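Long-range contacts in spondin-1 (PDB 2ZOU), which is a secreted extracellular-matrix glycoprotein, probably active in cell adhesion, whose reeler domain is a beta-sandwich with a disulfide-bonded loop: residues Leu61-Glu66 against Cys119-Ala124; Asp72-Phe77 against Ile111-Gly116. All blocks are in the same frame, centred on the assembly; numbering follows the deposited sequence.

Contact 1: residues Leu61-Glu66 against Cys119-Ala124. With EDO (1,2-ethanediol), chain F.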
loop_
_atom_site.group_PDB
_atom_site.type_symbol
_atom_site.label_atom_id
_atom_site.label_comp_id
_atom_site.label_asym_id
_atom_site.label_seq_id
_atom_site.Cartn_x
_atom_site.Cartn_y
_atom_site.Cartn_z
ATOM N N LEU A 61 -6.699 -3.756 -1.842
ATOM C CA LEU A 61 -7.711 -4.351 -2.726
ATOM C C LEU A 61 -8.303 -5.598 -2.129
ATOM O O LEU A 61 -7.595 -6.403 -1.524
ATOM C CB LEU A 61 -7.085 -4.729 -4.066
ATOM C CG LEU A 61 -6.496 -3.595 -4.900
ATOM C CD1 LEU A 61 -5.967 -4.149 -6.231
ATOM C CD2 LEU A 61 -7.547 -2.508 -5.149
ATOM N N ARG A 62 -9.600 -5.812 -2.345
ATOM C CA ARG A 62 -10.153 -7.121 -2.116
ATOM C C ARG A 62 -9.380 -8.081 -3.005
ATOM O O ARG A 62 -9.073 -7.750 -4.157
ATOM C CB ARG A 62 -11.636 -7.120 -2.493
ATOM C CG ARG A 62 -12.474 -6.252 -1.559
ATOM C CD ARG A 62 -13.944 -6.556 -1.758
ATOM N NE ARG A 62 -14.803 -5.634 -1.024
ATOM C CZ ARG A 62 -16.002 -5.961 -0.547
ATOM N NH1 ARG A 62 -16.473 -7.191 -0.703
ATOM N NH2 ARG A 62 -16.727 -5.060 0.102
ATOM N N GLU A 63 -9.059 -9.259 -2.487
ATOM C CA GLU A 63 -8.333 -10.252 -3.288
ATOM C C GLU A 63 -9.028 -10.593 -4.612
ATOM O O GLU A 63 -10.261 -10.643 -4.690
ATOM C CB GLU A 63 -8.082 -11.531 -2.495
ATOM C CG GLU A 63 -6.910 -12.338 -3.061
ATOM C CD GLU A 63 -6.534 -13.548 -2.222
ATOM O OE1 GLU A 63 -7.332 -13.939 -1.336
ATOM O OE2 GLU A 63 -5.437 -14.105 -2.468
ATOM N N ASN A 64 -8.198 -10.810 -5.633
ATOM C CA ASN A 64 -8.624 -11.174 -6.988
ATOM C C ASN A 64 -9.404 -10.106 -7.729
ATOM O O ASN A 64 -10.133 -10.416 -8.676
ATOM C CB ASN A 64 -9.416 -12.489 -6.993
ATOM C CG ASN A 64 -8.667 -13.624 -6.336
ATOM O OD1 ASN A 64 -7.482 -13.827 -6.587
ATOM N ND2 ASN A 64 -9.366 -14.379 -5.494
ATOM N N ARG A 65 -9.255 -8.859 -7.291
ATOM C CA ARG A 65 -9.834 -7.710 -7.981
ATOM C C ARG A 65 -8.707 -6.874 -8.552
ATOM O O ARG A 65 -7.637 -6.799 -7.956
ATOM C CB ARG A 65 -10.677 -6.856 -7.030
ATOM C CG ARG A 65 -11.799 -7.605 -6.338
ATOM C CD ARG A 65 -12.967 -7.864 -7.265
ATOM N NE ARG A 65 -14.131 -8.307 -6.506
ATOM C CZ ARG A 65 -14.921 -7.504 -5.793
ATOM N NH1 ARG A 65 -14.690 -6.199 -5.742
ATOM N NH2 ARG A 65 -15.956 -8.011 -5.134
ATOM N N GLU A 66 -8.961 -6.233 -9.689
ATOM C CA GLU A 66 -7.948 -5.446 -10.383
ATOM C C GLU A 66 -7.770 -4.040 -9.802
ATOM O O GLU A 66 -6.678 -3.479 -9.870
ATOM C CB GLU A 66 -8.291 -5.350 -11.874
ATOM C CG GLU A 66 -7.085 -5.202 -12.780
ATOM C CD GLU A 66 -7.433 -5.245 -14.257
ATOM O OE1 GLU A 66 -6.514 -5.006 -15.074
ATOM O OE2 GLU A 66 -8.606 -5.520 -14.615
ATOM N N CYS A 119 -10.433 -11.463 2.258
ATOM C CA CYS A 119 -8.997 -11.224 2.206
ATOM C C CYS A 119 -8.693 -9.932 1.481
ATOM O O CYS A 119 -9.269 -9.651 0.436
ATOM C CB CYS A 119 -8.276 -12.386 1.521
ATOM S SG CYS A 119 -8.332 -13.921 2.469
ATOM N N VAL A 120 -7.766 -9.164 2.048
ATOM C CA VAL A 120 -7.346 -7.891 1.482
ATOM C C VAL A 120 -5.855 -7.971 1.099
ATOM O O VAL A 120 -5.049 -8.564 1.815
ATOM C CB VAL A 120 -7.563 -6.745 2.490
ATOM C CG1 VAL A 120 -6.914 -5.455 2.005
ATOM C CG2 VAL A 120 -9.049 -6.553 2.751
ATOM N N ILE A 121 -5.516 -7.388 -0.047
ATOM C CA ILE A 121 -4.128 -7.310 -0.503
ATOM C C ILE A 121 -3.665 -5.872 -0.478
ATOM O O ILE A 121 -4.174 -5.026 -1.229
ATOM C CB ILE A 121 -3.950 -7.841 -1.953
ATOM C CG1 ILE A 121 -4.692 -9.168 -2.187
ATOM C CG2 ILE A 121 -2.462 -7.965 -2.275
ATOM C CD1 ILE A 121 -4.150 -10.366 -1.404
ATOM N N LEU A 122 -2.700 -5.594 0.398
ATOM C CA LEU A 122 -2.036 -4.308 0.431
ATOM C C LEU A 122 -0.903 -4.393 -0.555
ATOM O O LEU A 122 -0.115 -5.330 -0.472
ATOM C CB LEU A 122 -1.469 -4.034 1.829
ATOM C CG LEU A 122 -2.502 -3.960 2.962
ATOM C CD1 LEU A 122 -1.812 -3.918 4.317
ATOM C CD2 LEU A 122 -3.342 -2.727 2.776
ATOM N N LYS A 123 -0.813 -3.426 -1.460
ATOM C CA LYS A 123 0.140 -3.483 -2.575
ATOM C C LYS A 123 0.753 -2.126 -2.868
ATOM O O LYS A 123 0.068 -1.111 -2.863
ATOM C CB LYS A 123 -0.565 -3.945 -3.856
ATOM C CG LYS A 123 -0.703 -5.430 -4.053
ATOM C CD LYS A 123 -1.797 -5.734 -5.060
ATOM C CE LYS A 123 -1.381 -5.439 -6.473
ATOM N NZ LYS A 123 -2.362 -6.059 -7.420
ATOM N N ALA A 124 2.048 -2.113 -3.167
ATOM C CA ALA A 124 2.727 -0.884 -3.509
ATOM C C ALA A 124 3.561 -1.017 -4.766
ATOM O O ALA A 124 4.003 -2.103 -5.130
ATOM C CB ALA A 124 3.594 -0.430 -2.359
HETATM C C1 EDO F . 6.029 -5.318 -6.151
HETATM O O1 EDO F . 5.566 -3.997 -6.436
HETATM C C2 EDO F . 7.202 -5.698 -7.039
HETATM O O2 EDO F . 8.089 -6.561 -6.326
HETATM O O HOH W 1 -3.764 -4.140 -8.857
#
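Two neighbouring antiparallel strands of the five-stranded sheet of the reeler domain, 55-62 and 120-127, meet here where the first runs out into a turn. L61 and I121 form a hydrogen-bonded pair: I121 N reaches L61 O at 2.7 Å, nearly straight and in the carbonyl plane, and L61 N returns to I121 O at 2.9 Å. One step on, R62 faces V120 as a non-hydrogen-bonded pair, and E63 N then bonds C119 O at 3.0 Å, carrying the pairing into the type II beta turn R62-R65. The extended side chain of E63 passes obliquely over the end of I121, where a chi1 of -158°, CG opposite the backbone N, brings E63 CG to 3.8 Å from I121 CD1. The E63 carboxylate lies beside C119, E63 OE1 being 3.4 Å from C119 CB, while E63 OE2 forms a salt bridge to K143 on the next strand. With an alanine here, K143 would probably lose this anionic mate and the methyl end of I121 its cover. Farther along, a water joins E66 O to K123 NZ. C119 is disulfide-bonded to C145, so a covalent link closes beside strand pairing of the kind typical of an antiparallel beta-sandwich sheet.

Contact 2: residues Asp72-Phe77 against Ile111-Gly116. With EDO (1,2-ethanediol), chain C.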
loop_
_atom_site.group_PDB
_atom_site.type_symbol
_atom_site.label_atom_id
_atom_site.label_comp_id
_atom_site.label_asym_id
_atom_site.label_seq_id
_atom_site.Cartn_x
_atom_site.Cartn_y
_atom_site.Cartn_z
ATOM N N ASP A 72 -13.702 -2.365 -5.348
ATOM C CA ASP A 72 -12.525 -3.235 -5.221
ATOM C C ASP A 72 -11.612 -2.815 -4.079
ATOM O O ASP A 72 -10.853 -3.627 -3.563
ATOM C CB ASP A 72 -11.660 -3.182 -6.477
ATOM C CG ASP A 72 -12.347 -3.728 -7.712
ATOM O OD1 ASP A 72 -13.403 -4.393 -7.604
ATOM O OD2 ASP A 72 -11.812 -3.476 -8.813
ATOM N N HIS A 73 -11.660 -1.539 -3.722
ATOM C CA HIS A 73 -10.762 -0.985 -2.719
ATOM C C HIS A 73 -11.319 -1.173 -1.320
ATOM O O HIS A 73 -12.471 -0.849 -1.051
ATOM C CB HIS A 73 -10.497 0.477 -3.056
ATOM C CG HIS A 73 -9.653 0.648 -4.278
ATOM N ND1 HIS A 73 -10.152 0.580 -5.563
ATOM C CD2 HIS A 73 -8.321 0.850 -4.397
ATOM C CE1 HIS A 73 -9.156 0.742 -6.421
ATOM N NE2 HIS A 73 -8.038 0.908 -5.738
ATOM N N ALA A 74 -10.496 -1.734 -0.440
ATOM C CA ALA A 74 -10.938 -2.172 0.878
ATOM C C ALA A 74 -10.323 -1.314 1.982
ATOM O O ALA A 74 -9.145 -0.937 1.905
ATOM C CB ALA A 74 -10.541 -3.620 1.079
ATOM N N GLY A 75 -11.126 -1.003 2.992
ATOM C CA GLY A 75 -10.654 -0.242 4.148
ATOM C C GLY A 75 -10.487 1.226 3.821
ATOM O O GLY A 75 -10.879 1.679 2.738
ATOM N N THR A 76 -9.880 1.951 4.758
ATOM C CA THR A 76 -9.717 3.392 4.676
ATOM C C THR A 76 -8.287 3.741 5.083
ATOM O O THR A 76 -7.850 3.440 6.194
ATOM C CB THR A 76 -10.696 4.101 5.652
ATOM O OG1 THR A 76 -12.021 3.919 5.173
ATOM C CG2 THR A 76 -10.411 5.613 5.780
ATOM N N PHE A 77 -7.546 4.363 4.179
ATOM C CA PHE A 77 -6.272 4.938 4.557
ATOM C C PHE A 77 -6.451 6.267 5.278
ATOM O O PHE A 77 -7.379 7.029 4.993
ATOM C CB PHE A 77 -5.373 5.135 3.350
ATOM C CG PHE A 77 -4.882 3.862 2.750
ATOM C CD1 PHE A 77 -3.864 3.118 3.358
ATOM C CD2 PHE A 77 -5.410 3.413 1.544
ATOM C CE1 PHE A 77 -3.386 1.933 2.775
ATOM C CE2 PHE A 77 -4.944 2.232 0.958
ATOM C CZ PHE A 77 -3.939 1.493 1.562
ATOM N N ILE A 111 -7.254 1.473 8.078
ATOM C CA ILE A 111 -8.307 1.071 8.988
ATOM C C ILE A 111 -9.065 -0.078 8.350
ATOM O O ILE A 111 -9.608 0.069 7.248
ATOM C CB ILE A 111 -9.259 2.234 9.293
ATOM C CG1 ILE A 111 -8.467 3.437 9.814
ATOM C CG2 ILE A 111 -10.354 1.760 10.292
ATOM C CD1 ILE A 111 -9.285 4.730 9.971
ATOM N N ALA A 112 -9.077 -1.234 9.022
ATOM C CA ALA A 112 -9.575 -2.464 8.430
ATOM C C ALA A 112 -11.084 -2.422 8.201
ATOM O O ALA A 112 -11.830 -1.844 8.994
ATOM C CB ALA A 112 -9.201 -3.673 9.285
ATOM N N PRO A 113 -11.533 -3.062 7.110
ATOM C CA PRO A 113 -12.944 -3.009 6.707
ATOM C C PRO A 113 -13.868 -3.920 7.534
ATOM O O PRO A 113 -13.383 -4.731 8.318
ATOM C CB PRO A 113 -12.887 -3.498 5.259
ATOM C CG PRO A 113 -11.753 -4.483 5.265
ATOM C CD PRO A 113 -10.715 -3.859 6.167
ATOM N N PRO A 114 -15.198 -3.777 7.370
ATOM C CA PRO A 114 -16.164 -4.617 8.078
ATOM C C PRO A 114 -16.009 -6.122 7.841
ATOM O O PRO A 114 -15.522 -6.554 6.785
ATOM C CB PRO A 114 -17.506 -4.168 7.488
ATOM C CG PRO A 114 -17.282 -2.771 7.074
ATOM C CD PRO A 114 -15.870 -2.753 6.549
ATOM N N ALA A 115 -16.475 -6.904 8.816
ATOM C CA ALA A 115 -16.469 -8.351 8.705
ATOM C C ALA A 115 -17.204 -8.732 7.425
ATOM O O ALA A 115 -18.218 -8.110 7.079
ATOM C CB ALA A 115 -17.159 -8.975 9.906
ATOM N N GLY A 116 -16.699 -9.750 6.732
ATOM C CA GLY A 116 -17.292 -10.200 5.476
ATOM C C GLY A 116 -16.619 -9.620 4.244
ATOM O O GLY A 116 -16.886 -10.039 3.127
HETATM C C1 EDO C . -11.507 -6.338 -11.124
HETATM O O1 EDO C . -11.418 -7.738 -10.861
HETATM C C2 EDO C . -12.765 -5.788 -10.488
HETATM O O2 EDO C . -13.008 -4.468 -10.963
#
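T76 and I111 form one antiparallel hydrogen-bonded pair, beyond which G75 and P113 still run close, their CA atoms 4.4 Å apart. The two bonds of the pair differ in how they meet their acceptors: T76 N approaches a lone pair of I111 O in the carbonyl plane at 3.1 Å, whereas I111 N, 2.8 Å from T76 O, is tilted 26° from the plane of that carbonyl. The side chains of T76 and I111 project from the same face of the sheet, with T76 CB 4.3 Å from I111 CB. I111 sets CG1 beside its own backbone N (chi1 -55°), where I111 CG1 also lies 3.7 Å from T76 O. Strand 76-79 is an edge strand of the four-stranded antiparallel sheet in this beta-sandwich, and the pair marks the place where it and strand 105-111 give way to loops. G75 fits this junction with a positive phi of 75°, and G75 CA comes to 3.3 Å from I111 O, a place where a side chain would collide with that carbonyl. The bond from CA to CB of P113 points toward segment 72-77, P113 CB lies against G75 N, and P113 CG is 4.4 Å from A74 CB, a loose apolar contact. Y35 packs against P113 as well, while A74 O accepts a hydrogen bond from NE1 of W110, the residue preceding I111.

Contacts 1 and 2 show one principle, backbone pairing at the end of antiparallel strands, in the two different sheets of the sandwich. Contact 1 joins inner strands and is the more deeply placed, with L61, V120 and I121 buried; contact 2 lies at an edge, with T76 exposed, though A74 and P113 are buried. Their chemistry differs accordingly: charge and a disulfide border the first, whereas glycine, proline and small apolar groups shape the second. The chain between 61-66 and 72-77 connects them directly. R62 N probably bonds D72 O, R65 NH1 forms a salt bridge with D72 OD1, and V120 CG2 packs on A74 CB at 3.7 Å, so the segment that leads into strand 76-79 is fastened to the five-stranded sheet.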